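Local coordinates for succinyl-CoA ligase (ADP-forming) subunit alpha (Methanosaeta concilii, PDB 6HXI), which is the alpha subunit of a CoA ligase, holding coenzyme A and carrying a helical region related to the C-terminal domain of citrate synthase, at residues 407-412 with 576-581; 453-458 with 571-576; 511-516 with 549-554. All coordinates share one frame; numbering follows the deposited sequence.

Interaction 1: residues 407-412 with 576-581; sequences LVIQIV and FALGRS. With ACT (acetate ion), chain L.
G579 brings its bare backbone against I409, the CA atoms of the two residues lying 4.4 Å apart. Glycine suits this place because nothing projects from it toward the other helix, and the axes of 407-412 and 576-581 can close to 7.7 Å where they cross at -54°. This is the tight part of the contact. V412, whose branched side chain fills space close to its own backbone, lays the CG2 methyl on the CA of G579 at 3.9 Å; chi1 of -52° wedges that methyl between V412's own N and carbonyl carbon. Its CB also meets CD1 of the F576 ring at 4.1 Å. I409 divides its two branches: CG2 rests on G579 CA at 4.0 Å, while the longer branch takes CD1 obliquely to the CD2 methyl of L578.

Beyond the glycine the contact is held by polar bonds more than by close packing, although it too is buried. R580 NE donates to V412 O over 2.7 Å, nearly straight at 161° and with the oxygen in the guanidinium plane; NH1 adds a weak bond to the same oxygen. Bends at chi2 and chi3 fold the arginine back, bringing the rim of one guanidinium face over the phenylalanine, F576 CZ lying 3.7 Å above that plane. NH2 binds OXT of an acetate ion at 2.8 Å, a small ion probably from the crystallisation liquor.

Helix 383-393 abuts I409 and L578 through I388, helix 540-555 meets V408 and V412 through I544, helix 500-512 lies along L407, V408 and I411, and L378 of the second subunit packs on L407 and I411.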
ATOM      1  N   LEU B 407     -25.594   5.885   5.018  1.00 26.56           N
ATOM      2  CA  LEU B 407     -25.570   6.298   6.424  1.00 28.03           C
ATOM      3  C   LEU B 407     -24.312   5.752   7.117  1.00 27.01           C
ATOM      4  O   LEU B 407     -23.672   6.490   7.837  1.00 26.95           O
ATOM      5  CB  LEU B 407     -26.846   5.809   7.108  1.00 30.63           C
ATOM      6  CG  LEU B 407     -27.120   6.092   8.595  1.00 38.30           C
ATOM      7  CD1 LEU B 407     -27.195   7.616   8.874  1.00 41.61           C
ATOM      8  CD2 LEU B 407     -28.517   5.479   8.993  1.00 37.96           C
ATOM      9  N   VAL B 408     -23.992   4.470   6.914  1.00 22.22           N
ATOM     10  CA  VAL B 408     -22.830   3.792   7.484  1.00 23.03           C
ATOM     11  C   VAL B 408     -21.537   4.525   7.042  1.00 29.93           C
ATOM     12  O   VAL B 408     -20.707   4.808   7.890  1.00 30.18           O
ATOM     13  CB  VAL B 408     -22.803   2.291   7.097  1.00 25.23           C
ATOM     14  CG1 VAL B 408     -21.420   1.671   7.391  1.00 22.85           C
ATOM     15  CG2 VAL B 408     -23.921   1.545   7.804  1.00 24.20           C
ATOM     16  N   ILE B 409     -21.410   4.860   5.727  1.00 23.26           N
ATOM     17  CA  ILE B 409     -20.273   5.601   5.179  1.00 21.11           C
ATOM     18  C   ILE B 409     -20.059   6.919   5.904  1.00 25.04           C
ATOM     19  O   ILE B 409     -18.935   7.218   6.269  1.00 26.52           O
ATOM     20  CB  ILE B 409     -20.411   5.773   3.648  1.00 22.65           C
ATOM     21  CG1 ILE B 409     -20.282   4.450   2.961  1.00 21.07           C
ATOM     22  CG2 ILE B 409     -19.396   6.768   3.066  1.00 22.68           C
ATOM     23  CD1 ILE B 409     -20.667   4.504   1.403  1.00 19.25           C
ATOM     24  N   GLN B 410     -21.142   7.700   6.164  1.00 23.51           N
ATOM     25  CA  GLN B 410     -21.077   8.970   6.908  1.00 22.80           C
ATOM     26  C   GLN B 410     -20.681   8.774   8.341  1.00 26.28           C
ATOM     27  O   GLN B 410     -19.866   9.516   8.882  1.00 27.60           O
ATOM     28  CB  GLN B 410     -22.424   9.679   6.830  1.00 24.72           C
ATOM     29  CG  GLN B 410     -22.734  10.079   5.392  1.00 21.81           C
ATOM     30  CD  GLN B 410     -24.146  10.602   5.310  1.00 34.08           C
ATOM     31  OE1 GLN B 410     -24.457  11.649   5.814  1.00 27.60           O
ATOM     32  NE2 GLN B 410     -25.019   9.870   4.685  1.00 21.13           N
ATOM     33  N   ILE B 411     -21.230   7.733   8.963  1.00 24.25           N
ATOM     34  CA  ILE B 411     -20.949   7.421  10.379  1.00 25.12           C
ATOM     35  C   ILE B 411     -19.521   6.980  10.595  1.00 30.90           C
ATOM     36  O   ILE B 411     -18.924   7.336  11.608  1.00 31.68           O
ATOM     37  CB  ILE B 411     -22.003   6.397  10.879  1.00 28.60           C
ATOM     38  CG1 ILE B 411     -23.332   7.203  11.111  1.00 28.77           C
ATOM     39  CG2 ILE B 411     -21.533   5.615  12.162  1.00 29.82           C
ATOM     40  CD1 ILE B 411     -24.550   6.465  11.442  1.00 39.34           C
ATOM     41  N   VAL B 412     -18.955   6.199   9.644  1.00 26.57           N
ATOM     42  CA  VAL B 412     -17.585   5.716   9.807  1.00 22.85           C
ATOM     43  C   VAL B 412     -16.554   6.634   9.116  1.00 25.71           C
ATOM     44  O   VAL B 412     -15.371   6.304   9.148  1.00 25.83           O
ATOM     45  CB  VAL B 412     -17.388   4.224   9.431  1.00 25.22           C
ATOM     46  CG1 VAL B 412     -18.402   3.319  10.143  1.00 25.92           C
ATOM     47  CG2 VAL B 412     -17.446   3.998   7.910  1.00 24.37           C
ATOM     48  N   PHE B 576     -16.130  -0.325   5.545  1.00 25.56           N
ATOM     49  CA  PHE B 576     -15.368   0.458   6.510  1.00 25.38           C
ATOM     50  C   PHE B 576     -14.204   1.204   5.832  1.00 26.84           C
ATOM     51  O   PHE B 576     -13.978   2.375   6.117  1.00 26.56           O
ATOM     52  CB  PHE B 576     -14.858  -0.422   7.674  1.00 26.67           C
ATOM     53  CG  PHE B 576     -14.107   0.345   8.741  1.00 26.47           C
ATOM     54  CD1 PHE B 576     -14.792   1.105   9.691  1.00 29.66           C
ATOM     55  CD2 PHE B 576     -12.714   0.350   8.767  1.00 30.29           C
ATOM     56  CE1 PHE B 576     -14.091   1.848  10.659  1.00 30.68           C
ATOM     57  CE2 PHE B 576     -12.006   1.108   9.736  1.00 32.37           C
ATOM     58  CZ  PHE B 576     -12.701   1.800  10.705  1.00 29.67           C
ATOM     59  N   ALA B 577     -13.505   0.538   4.944  1.00 24.47           N
ATOM     60  CA  ALA B 577     -12.365   1.106   4.205  1.00 25.32           C
ATOM     61  C   ALA B 577     -12.744   2.262   3.309  1.00 27.86           C
ATOM     62  O   ALA B 577     -12.076   3.292   3.288  1.00 27.20           O
ATOM     63  CB  ALA B 577     -11.643   0.021   3.417  1.00 24.84           C
ATOM     64  N   LEU B 578     -13.852   2.116   2.623  1.00 24.50           N
ATOM     65  CA  LEU B 578     -14.384   3.141   1.747  1.00 24.99           C
ATOM     66  C   LEU B 578     -14.804   4.378   2.575  1.00 29.33           C
ATOM     67  O   LEU B 578     -14.427   5.513   2.248  1.00 27.53           O
ATOM     68  CB  LEU B 578     -15.551   2.542   0.947  1.00 24.97           C
ATOM     69  CG  LEU B 578     -16.284   3.492  -0.001  1.00 31.12           C
ATOM     70  CD1 LEU B 578     -15.432   3.862  -1.187  1.00 30.40           C
ATOM     71  CD2 LEU B 578     -17.565   2.894  -0.448  1.00 28.66           C
ATOM     72  N   GLY B 579     -15.580   4.166   3.630  1.00 25.00           N
ATOM     73  CA  GLY B 579     -15.986   5.280   4.472  1.00 24.08           C
ATOM     74  C   GLY B 579     -14.835   5.939   5.205  1.00 26.40           C
ATOM     75  O   GLY B 579     -14.690   7.158   5.150  1.00 26.47           O
ATOM     76  N   ARG B 580     -13.972   5.152   5.861  1.00 23.31           N
ATOM     77  CA  ARG B 580     -12.854   5.730   6.628  1.00 23.33           C
ATOM     78  C   ARG B 580     -11.797   6.406   5.702  1.00 27.22           C
ATOM     79  O   ARG B 580     -11.074   7.271   6.168  1.00 25.96           O
ATOM     80  CB  ARG B 580     -12.258   4.708   7.611  1.00 27.84           C
ATOM     81  CG  ARG B 580     -11.154   5.220   8.559  1.00 30.25           C
ATOM     82  CD  ARG B 580     -11.564   6.474   9.353  1.00 25.37           C
ATOM     83  NE  ARG B 580     -12.802   6.171  10.076  1.00 25.99           N
ATOM     84  CZ  ARG B 580     -12.846   5.624  11.275  1.00 34.00           C
ATOM     85  NH1 ARG B 580     -14.009   5.282  11.808  1.00 39.18           N
ATOM     86  NH2 ARG B 580     -11.733   5.462  11.978  1.00 25.34           N
ATOM     87  N   SER B 581     -11.849   6.168   4.371  1.00 23.00           N
ATOM     88  CA  SER B 581     -10.968   6.824   3.390  1.00 20.41           C
ATOM     89  C   SER B 581     -11.202   8.297   3.378  1.00 23.09           C
ATOM     90  O   SER B 581     -10.287   9.059   3.136  1.00 23.00           O
ATOM     91  CB  SER B 581     -11.244   6.285   1.989  1.00 20.16           C
ATOM     92  OG  SER B 581     -10.506   5.076   1.972  1.00 31.59           O
TER
HETATM   93  C   ACT L 706     -12.948   3.292  14.791  1.00 67.85           C
HETATM   94  O   ACT L 706     -13.986   3.786  15.348  1.00 72.22           O
HETATM   95  OXT ACT L 706     -11.992   3.976  14.347  1.00 61.42           O
HETATM   96  CH3 ACT L 706     -12.848   1.731  14.661  1.00 66.56           C

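Interaction 2: residues 453-458 with 571-576; sequences AIDDAA and YLNGLF
I454 reaches toward segment 571-576 with two branches that serve different partners. Its CG2 methyl, anti to the backbone N, slants across the L572 side chain and meets CD2 of that leucine at 3.9 Å. The longer branch leaves in another direction; I454 crosses F576 at about a right angle and puts its terminal CD1 3.8 Å from F576 CD1, with the CB of the phenylalanine also in touch. A branched isoleucine suits this place because one residue can meet both neighbours, which stand one helical turn apart. L572 answers from the other helix: its CD2 methyl also meets A458 CB at 3.9 Å, where the small alanine leaves room for the leucine tip.

The two helices, 453-466 and 571-594, belong to the all-helical region related to the C-terminal domain of citrate synthase. They pack in a roughly antiparallel sense, with a crossing angle of 145° and the segment axes 8.8 Å apart.

Along one flank of this apolar patch the pairing turns polar. D455 holds its carboxylate over the start of helix 571-594, with OD1 3.6 Å from L572 CB. Crossing it at about a right angle, the N573 side chain brings its amide close, the two planes 54° apart. Water fills the step between acid and helix end: it is hydrogen-bonded to D455 OD1 at 2.7 Å and accepts from L572 N at 3.1 Å. That N-H lies in the first turn, where no preceding turn of the same helix offers it a carbonyl. An acid suits this spot because its carboxylate can take a proton of the water that takes the L572 N-H. V567 of helix 560-569 packs against D455, and F548 of helix 540-555 against L572.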
ATOM      1  N   ALA B 453     -13.867  -5.628  13.887  1.00 36.96           N
ATOM      2  CA  ALA B 453     -14.934  -6.044  14.814  1.00 37.50           C
ATOM      3  C   ALA B 453     -16.303  -6.049  14.125  1.00 40.62           C
ATOM      4  O   ALA B 453     -17.218  -6.683  14.643  1.00 39.75           O
ATOM      5  CB  ALA B 453     -14.972  -5.136  16.041  1.00 38.02           C
ATOM      6  N   ILE B 454     -16.413  -5.375  12.930  1.00 36.41           N
ATOM      7  CA  ILE B 454     -17.658  -5.287  12.152  1.00 36.09           C
ATOM      8  C   ILE B 454     -18.002  -6.655  11.643  1.00 38.84           C
ATOM      9  O   ILE B 454     -19.110  -7.117  11.897  1.00 35.82           O
ATOM     10  CB  ILE B 454     -17.638  -4.248  11.004  1.00 38.44           C
ATOM     11  CG1 ILE B 454     -17.279  -2.855  11.533  1.00 38.31           C
ATOM     12  CG2 ILE B 454     -19.012  -4.238  10.280  1.00 36.59           C
ATOM     13  CD1 ILE B 454     -17.144  -1.743  10.457  1.00 45.44           C
ATOM     14  N   ASP B 455     -17.021  -7.305  11.022  1.00 38.03           N
ATOM     15  CA  ASP B 455     -17.124  -8.670  10.455  1.00 36.77           C
ATOM     16  C   ASP B 455     -17.302  -9.706  11.557  1.00 37.64           C
ATOM     17  O   ASP B 455     -18.122 -10.565  11.390  1.00 37.58           O
ATOM     18  CB  ASP B 455     -15.837  -9.023   9.724  1.00 40.07           C
ATOM     19  CG  ASP B 455     -16.045  -9.151   8.236  1.00 63.05           C
ATOM     20  OD1 ASP B 455     -17.199  -9.217   7.833  1.00 65.55           O
ATOM     21  OD2 ASP B 455     -15.053  -9.181   7.506  1.00 74.73           O
ATOM     22  N   ASP B 456     -16.493  -9.625  12.610  1.00 35.29           N
ATOM     23  CA  ASP B 456     -16.536 -10.563  13.737  1.00 36.46           C
ATOM     24  C   ASP B 456     -17.887 -10.538  14.379  1.00 37.01           C
ATOM     25  O   ASP B 456     -18.370 -11.616  14.690  1.00 37.61           O
ATOM     26  CB  ASP B 456     -15.496 -10.254  14.826  1.00 39.59           C
ATOM     27  CG  ASP B 456     -14.038 -10.393  14.490  1.00 57.92           C
ATOM     28  OD1 ASP B 456     -13.721 -11.070  13.486  1.00 60.67           O
ATOM     29  OD2 ASP B 456     -13.196  -9.842  15.257  1.00 66.89           O
ATOM     30  N   ALA B 457     -18.499  -9.328  14.574  1.00 30.87           N
ATOM     31  CA  ALA B 457     -19.832  -9.195  15.185  1.00 31.08           C
ATOM     32  C   ALA B 457     -20.878  -9.819  14.295  1.00 37.18           C
ATOM     33  O   ALA B 457     -21.678 -10.613  14.790  1.00 38.54           O
ATOM     34  CB  ALA B 457     -20.192  -7.742  15.457  1.00 31.70           C
ATOM     35  N   ALA B 458     -20.859  -9.501  12.990  1.00 32.94           N
ATOM     36  CA  ALA B 458     -21.779 -10.119  12.038  1.00 32.75           C
ATOM     37  C   ALA B 458     -21.680 -11.667  12.118  1.00 38.64           C
ATOM     38  O   ALA B 458     -22.690 -12.315  12.303  1.00 41.24           O
ATOM     39  CB  ALA B 458     -21.503  -9.615  10.626  1.00 31.72           C
ATOM     40  N   TYR B 571     -16.749  -8.100   2.740  1.00 33.32           N
ATOM     41  CA  TYR B 571     -17.480  -6.992   2.126  1.00 31.24           C
ATOM     42  C   TYR B 571     -17.560  -5.840   3.118  1.00 33.79           C
ATOM     43  O   TYR B 571     -17.388  -4.685   2.749  1.00 35.19           O
ATOM     44  CB  TYR B 571     -18.899  -7.445   1.817  1.00 32.99           C
ATOM     45  CG  TYR B 571     -19.067  -8.300   0.583  1.00 34.13           C
ATOM     46  CD1 TYR B 571     -18.618  -9.618   0.558  1.00 37.24           C
ATOM     47  CD2 TYR B 571     -19.779  -7.840  -0.509  1.00 34.31           C
ATOM     48  CE1 TYR B 571     -18.862 -10.449  -0.541  1.00 36.71           C
ATOM     49  CE2 TYR B 571     -20.033  -8.664  -1.609  1.00 35.32           C
ATOM     50  CZ  TYR B 571     -19.543  -9.957  -1.631  1.00 39.27           C
ATOM     51  OH  TYR B 571     -19.783 -10.769  -2.708  1.00 39.87           O
ATOM     52  N   LEU B 572     -17.753  -6.177   4.377  1.00 30.91           N
ATOM     53  CA  LEU B 572     -17.888  -5.257   5.513  1.00 32.98           C
ATOM     54  C   LEU B 572     -16.601  -4.528   5.829  1.00 36.59           C
ATOM     55  O   LEU B 572     -16.665  -3.360   6.195  1.00 37.55           O
ATOM     56  CB  LEU B 572     -18.451  -5.998   6.733  1.00 33.83           C
ATOM     57  CG  LEU B 572     -19.997  -5.973   6.880  1.00 40.55           C
ATOM     58  CD1 LEU B 572     -20.708  -6.264   5.592  1.00 42.12           C
ATOM     59  CD2 LEU B 572     -20.458  -6.946   7.945  1.00 44.78           C
ATOM     60  N   ASN B 573     -15.423  -5.166   5.609  1.00 32.29           N
ATOM     61  CA  ASN B 573     -14.148  -4.479   5.746  1.00 31.80           C
ATOM     62  C   ASN B 573     -14.004  -3.450   4.635  1.00 33.10           C
ATOM     63  O   ASN B 573     -13.461  -2.379   4.879  1.00 33.00           O
ATOM     64  CB  ASN B 573     -12.958  -5.454   5.731  1.00 42.99           C
ATOM     65  CG  ASN B 573     -12.817  -6.173   7.038  1.00 77.80           C
ATOM     66  OD1 ASN B 573     -13.547  -7.124   7.322  1.00 70.50           O
ATOM     67  ND2 ASN B 573     -11.955  -5.661   7.908  1.00 79.99           N
ATOM     68  N   GLY B 574     -14.517  -3.768   3.447  1.00 26.22           N
ATOM     69  CA  GLY B 574     -14.525  -2.856   2.316  1.00 24.10           C
ATOM     70  C   GLY B 574     -15.358  -1.617   2.576  1.00 30.27           C
ATOM     71  O   GLY B 574     -14.950  -0.518   2.214  1.00 30.75           O
ATOM     72  N   LEU B 575     -16.553  -1.786   3.185  1.00 27.77           N
ATOM     73  CA  LEU B 575     -17.449  -0.676   3.507  1.00 27.62           C
ATOM     74  C   LEU B 575     -16.767   0.258   4.513  1.00 29.91           C
ATOM     75  O   LEU B 575     -16.733   1.465   4.296  1.00 28.39           O
ATOM     76  CB  LEU B 575     -18.774  -1.210   4.073  1.00 27.85           C
ATOM     77  CG  LEU B 575     -19.929  -0.235   4.208  1.00 31.96           C
ATOM     78  CD1 LEU B 575     -20.224   0.479   2.880  1.00 32.30           C
ATOM     79  CD2 LEU B 575     -21.178  -0.942   4.747  1.00 34.92           C
ATOM     80  N   PHE B 576     -16.130  -0.325   5.545  1.00 25.56           N
ATOM     81  CA  PHE B 576     -15.368   0.458   6.510  1.00 25.38           C
ATOM     82  C   PHE B 576     -14.204   1.204   5.832  1.00 26.84           C
ATOM     83  O   PHE B 576     -13.978   2.375   6.117  1.00 26.56           O
ATOM     84  CB  PHE B 576     -14.858  -0.422   7.674  1.00 26.67           C
ATOM     85  CG  PHE B 576     -14.107   0.345   8.741  1.00 26.47           C
ATOM     86  CD1 PHE B 576     -14.792   1.105   9.691  1.00 29.66           C
ATOM     87  CD2 PHE B 576     -12.714   0.350   8.767  1.00 30.29           C
ATOM     88  CE1 PHE B 576     -14.091   1.848  10.659  1.00 30.68           C
ATOM     89  CE2 PHE B 576     -12.006   1.108   9.736  1.00 32.37           C
ATOM     90  CZ  PHE B 576     -12.701   1.800  10.705  1.00 29.67           C
TER
HETATM   91  O   HOH W   1     -18.327  -9.037   5.434  1.00 55.33           O

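Interaction 3: residues 511-516 with 549-554; sequences ANFPST and IDLMSS
S554 OG is gripped from several directions. It accepts a hydrogen bond from S515 N at 3.2 Å and gives its own proton to D550 O, 2.9 Å away and one turn back; S515 OG lies 3.0 Å from it, though that hydroxyl has another possible acceptor. The setting is a helix-to-helix connection in the all-helical region related to the C-terminal domain of citrate synthase: residues 513-516 leave helix 500-512, pass over helix 540-555 and lead into helix 517-530. Serine suits the site, being small enough to stay close to its helix yet able to donate to it and accept from the passing chain. Chi1 of -65° sets S554 OG beside its N and turns it back to D550 O, which takes S554 N and OG from opposite faces of its plane.

P514, exposed and rigid, rests its CD 3.6 Å from S554 OG. F513 turns inward: its ring presents an edge to D550 CB, the ring and carboxylate planes standing 85° apart, and its CE2 reaches L551 N at 3.8 Å and the CB of L551 at 4.0 Å. From helix 399-412, F404 meets this ring edge-to-face.

T516, at the N-cap position, makes no capping bond with its side chain; D550 instead takes N-H groups at the start of helix 517-530, OD1 from L518 N and OD2 from L519 N, which would probably favour the ionised form. A water donates to D550 OD1 at 2.7 Å and is bonded to S515 OG. T516 CA lies close by, 3.4 Å from D550 OD2.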
ATOM      1  N   ALA B 511     -37.061   1.892  12.433  1.00 42.31           N
ATOM      2  CA  ALA B 511     -38.078   2.638  11.660  1.00 42.26           C
ATOM      3  C   ALA B 511     -38.260   2.168  10.231  1.00 46.63           C
ATOM      4  O   ALA B 511     -39.396   2.173   9.771  1.00 48.07           O
ATOM      5  CB  ALA B 511     -37.743   4.123  11.670  1.00 42.60           C
ATOM      6  N   ASN B 512     -37.164   1.772   9.515  1.00 42.43           N
ATOM      7  CA  ASN B 512     -37.238   1.488   8.073  1.00 41.70           C
ATOM      8  C   ASN B 512     -36.960   0.056   7.585  1.00 43.76           C
ATOM      9  O   ASN B 512     -37.341  -0.260   6.460  1.00 39.24           O
ATOM     10  CB  ASN B 512     -36.295   2.453   7.326  1.00 42.60           C
ATOM     11  CG  ASN B 512     -36.670   3.905   7.528  1.00 51.21           C
ATOM     12  OD1 ASN B 512     -37.611   4.421   6.924  1.00 42.49           O
ATOM     13  ND2 ASN B 512     -36.012   4.564   8.449  1.00 45.42           N
ATOM     14  N   PHE B 513     -36.315  -0.798   8.380  1.00 40.04           N
ATOM     15  CA  PHE B 513     -36.060  -2.152   7.881  1.00 38.42           C
ATOM     16  C   PHE B 513     -37.273  -3.034   7.968  1.00 43.99           C
ATOM     17  O   PHE B 513     -37.848  -3.151   9.055  1.00 46.82           O
ATOM     18  CB  PHE B 513     -34.903  -2.846   8.623  1.00 38.15           C
ATOM     19  CG  PHE B 513     -33.488  -2.457   8.293  1.00 37.53           C
ATOM     20  CD1 PHE B 513     -33.205  -1.224   7.703  1.00 37.94           C
ATOM     21  CD2 PHE B 513     -32.413  -3.278   8.674  1.00 35.56           C
ATOM     22  CE1 PHE B 513     -31.888  -0.833   7.486  1.00 36.88           C
ATOM     23  CE2 PHE B 513     -31.117  -2.892   8.445  1.00 36.93           C
ATOM     24  CZ  PHE B 513     -30.858  -1.661   7.875  1.00 35.49           C
ATOM     25  N   PRO B 514     -37.613  -3.757   6.890  1.00 39.06           N
ATOM     26  CA  PRO B 514     -38.746  -4.691   6.968  1.00 39.80           C
ATOM     27  C   PRO B 514     -38.622  -5.690   8.121  1.00 49.02           C
ATOM     28  O   PRO B 514     -39.614  -5.941   8.807  1.00 52.71           O
ATOM     29  CB  PRO B 514     -38.738  -5.358   5.593  1.00 40.44           C
ATOM     30  CG  PRO B 514     -38.163  -4.297   4.687  1.00 44.25           C
ATOM     31  CD  PRO B 514     -37.062  -3.714   5.518  1.00 39.31           C
ATOM     32  N   SER B 515     -37.396  -6.207   8.368  1.00 44.73           N
ATOM     33  CA  SER B 515     -37.070  -7.137   9.459  1.00 43.81           C
ATOM     34  C   SER B 515     -35.759  -6.755  10.155  1.00 42.35           C
ATOM     35  O   SER B 515     -34.810  -6.349   9.491  1.00 38.40           O
ATOM     36  CB  SER B 515     -36.959  -8.566   8.942  1.00 47.31           C
ATOM     37  OG  SER B 515     -35.780  -8.740   8.176  1.00 54.87           O
ATOM     38  N   THR B 516     -35.719  -6.901  11.493  1.00 40.10           N
ATOM     39  CA  THR B 516     -34.560  -6.636  12.365  1.00 39.75           C
ATOM     40  C   THR B 516     -34.431  -7.812  13.359  1.00 45.18           C
ATOM     41  O   THR B 516     -34.307  -7.576  14.559  1.00 47.37           O
ATOM     42  CB  THR B 516     -34.717  -5.282  13.119  1.00 53.91           C
ATOM     43  OG1 THR B 516     -35.804  -5.381  14.037  1.00 61.77           O
ATOM     44  CG2 THR B 516     -34.933  -4.070  12.190  1.00 50.61           C
ATOM     45  N   ILE B 549     -26.494  -7.849   8.227  1.00 33.10           N
ATOM     46  CA  ILE B 549     -27.141  -9.170   8.093  1.00 34.14           C
ATOM     47  C   ILE B 549     -28.663  -8.959   7.983  1.00 37.48           C
ATOM     48  O   ILE B 549     -29.310  -9.581   7.141  1.00 39.34           O
ATOM     49  CB  ILE B 549     -26.806 -10.153   9.269  1.00 37.40           C
ATOM     50  CG1 ILE B 549     -25.268 -10.354   9.453  1.00 35.80           C
ATOM     51  CG2 ILE B 549     -27.568 -11.508   9.123  1.00 38.20           C
ATOM     52  CD1 ILE B 549     -24.571 -10.709   8.229  1.00 35.42           C
ATOM     53  N   ASP B 550     -29.234  -8.092   8.836  1.00 31.78           N
ATOM     54  CA  ASP B 550     -30.682  -7.795   8.770  1.00 31.24           C
ATOM     55  C   ASP B 550     -31.112  -7.161   7.445  1.00 38.71           C
ATOM     56  O   ASP B 550     -32.175  -7.490   6.939  1.00 41.21           O
ATOM     57  CB  ASP B 550     -31.124  -6.949   9.939  1.00 31.00           C
ATOM     58  CG  ASP B 550     -31.306  -7.767  11.199  1.00 44.34           C
ATOM     59  OD1 ASP B 550     -31.623  -9.026  11.082  1.00 40.68           O
ATOM     60  OD2 ASP B 550     -31.163  -7.177  12.310  1.00 47.36           O
ATOM     61  N   LEU B 551     -30.291  -6.271   6.879  1.00 36.85           N
ATOM     62  CA  LEU B 551     -30.545  -5.619   5.591  1.00 36.19           C
ATOM     63  C   LEU B 551     -30.640  -6.728   4.502  1.00 39.34           C
ATOM     64  O   LEU B 551     -31.573  -6.742   3.685  1.00 37.93           O
ATOM     65  CB  LEU B 551     -29.361  -4.652   5.304  1.00 34.34           C
ATOM     66  CG  LEU B 551     -29.389  -3.845   4.007  1.00 38.34           C
ATOM     67  CD1 LEU B 551     -28.537  -2.600   4.140  1.00 37.49           C
ATOM     68  CD2 LEU B 551     -28.784  -4.632   2.846  1.00 40.35           C
ATOM     69  N   MET B 552     -29.642  -7.637   4.499  1.00 34.36           N
ATOM     70  CA  MET B 552     -29.584  -8.733   3.544  1.00 33.50           C
ATOM     71  C   MET B 552     -30.767  -9.686   3.679  1.00 37.27           C
ATOM     72  O   MET B 552     -31.334 -10.062   2.664  1.00 36.69           O
ATOM     73  CB  MET B 552     -28.263  -9.461   3.641  1.00 34.83           C
ATOM     74  CG  MET B 552     -27.136  -8.677   3.019  1.00 37.39           C
ATOM     75  SD  MET B 552     -25.644  -9.662   2.962  1.00 40.19           S
ATOM     76  CE  MET B 552     -25.252  -9.770   4.665  1.00 37.28           C
ATOM     77  N   SER B 553     -31.174 -10.017   4.919  1.00 33.13           N
ATOM     78  CA  SER B 553     -32.363 -10.824   5.181  1.00 33.93           C
ATOM     79  C   SER B 553     -33.632 -10.068   4.747  1.00 42.42           C
ATOM     80  O   SER B 553     -34.584 -10.698   4.311  1.00 43.73           O
ATOM     81  CB  SER B 553     -32.470 -11.162   6.665  1.00 36.46           C
ATOM     82  OG  SER B 553     -31.400 -12.007   7.043  1.00 37.69           O
ATOM     83  N   SER B 554     -33.658  -8.726   4.880  1.00 41.94           N
ATOM     84  CA  SER B 554     -34.812  -7.899   4.452  1.00 41.30           C
ATOM     85  C   SER B 554     -34.912  -7.869   2.919  1.00 48.09           C
ATOM     86  O   SER B 554     -36.021  -7.914   2.419  1.00 46.38           O
ATOM     87  CB  SER B 554     -34.729  -6.483   5.005  1.00 39.89           C
ATOM     88  OG  SER B 554     -34.820  -6.442   6.417  1.00 51.75           O
TER
HETATM   89  O   HOH W   2     -33.946  -9.683   9.878  1.00 36.71           O

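How the interactions relate
All three interactions lie within the citrate synthase-like part, on the same side of the chain's centre. Interactions 1 and 2 both use helix 571-594, share F576, and have centres about 11 Å apart; they meet where V408 CG1 packs on L575 CD2 at 3.7 Å. Interaction 3 lies about 17 Å from interaction 2 and about 20 Å from interaction 1, centre to centre, and touches interaction 2 through A458 and I549. Along the chain, 407-412 comes first, then 453-458, 511-516, 549-554 and finally helix 571-594, each later-starting pair falling within the span of the one before. Sequence-distant helices are gathered into one bundle, which meets the second subunit at interactions 1 and 2 but not 3.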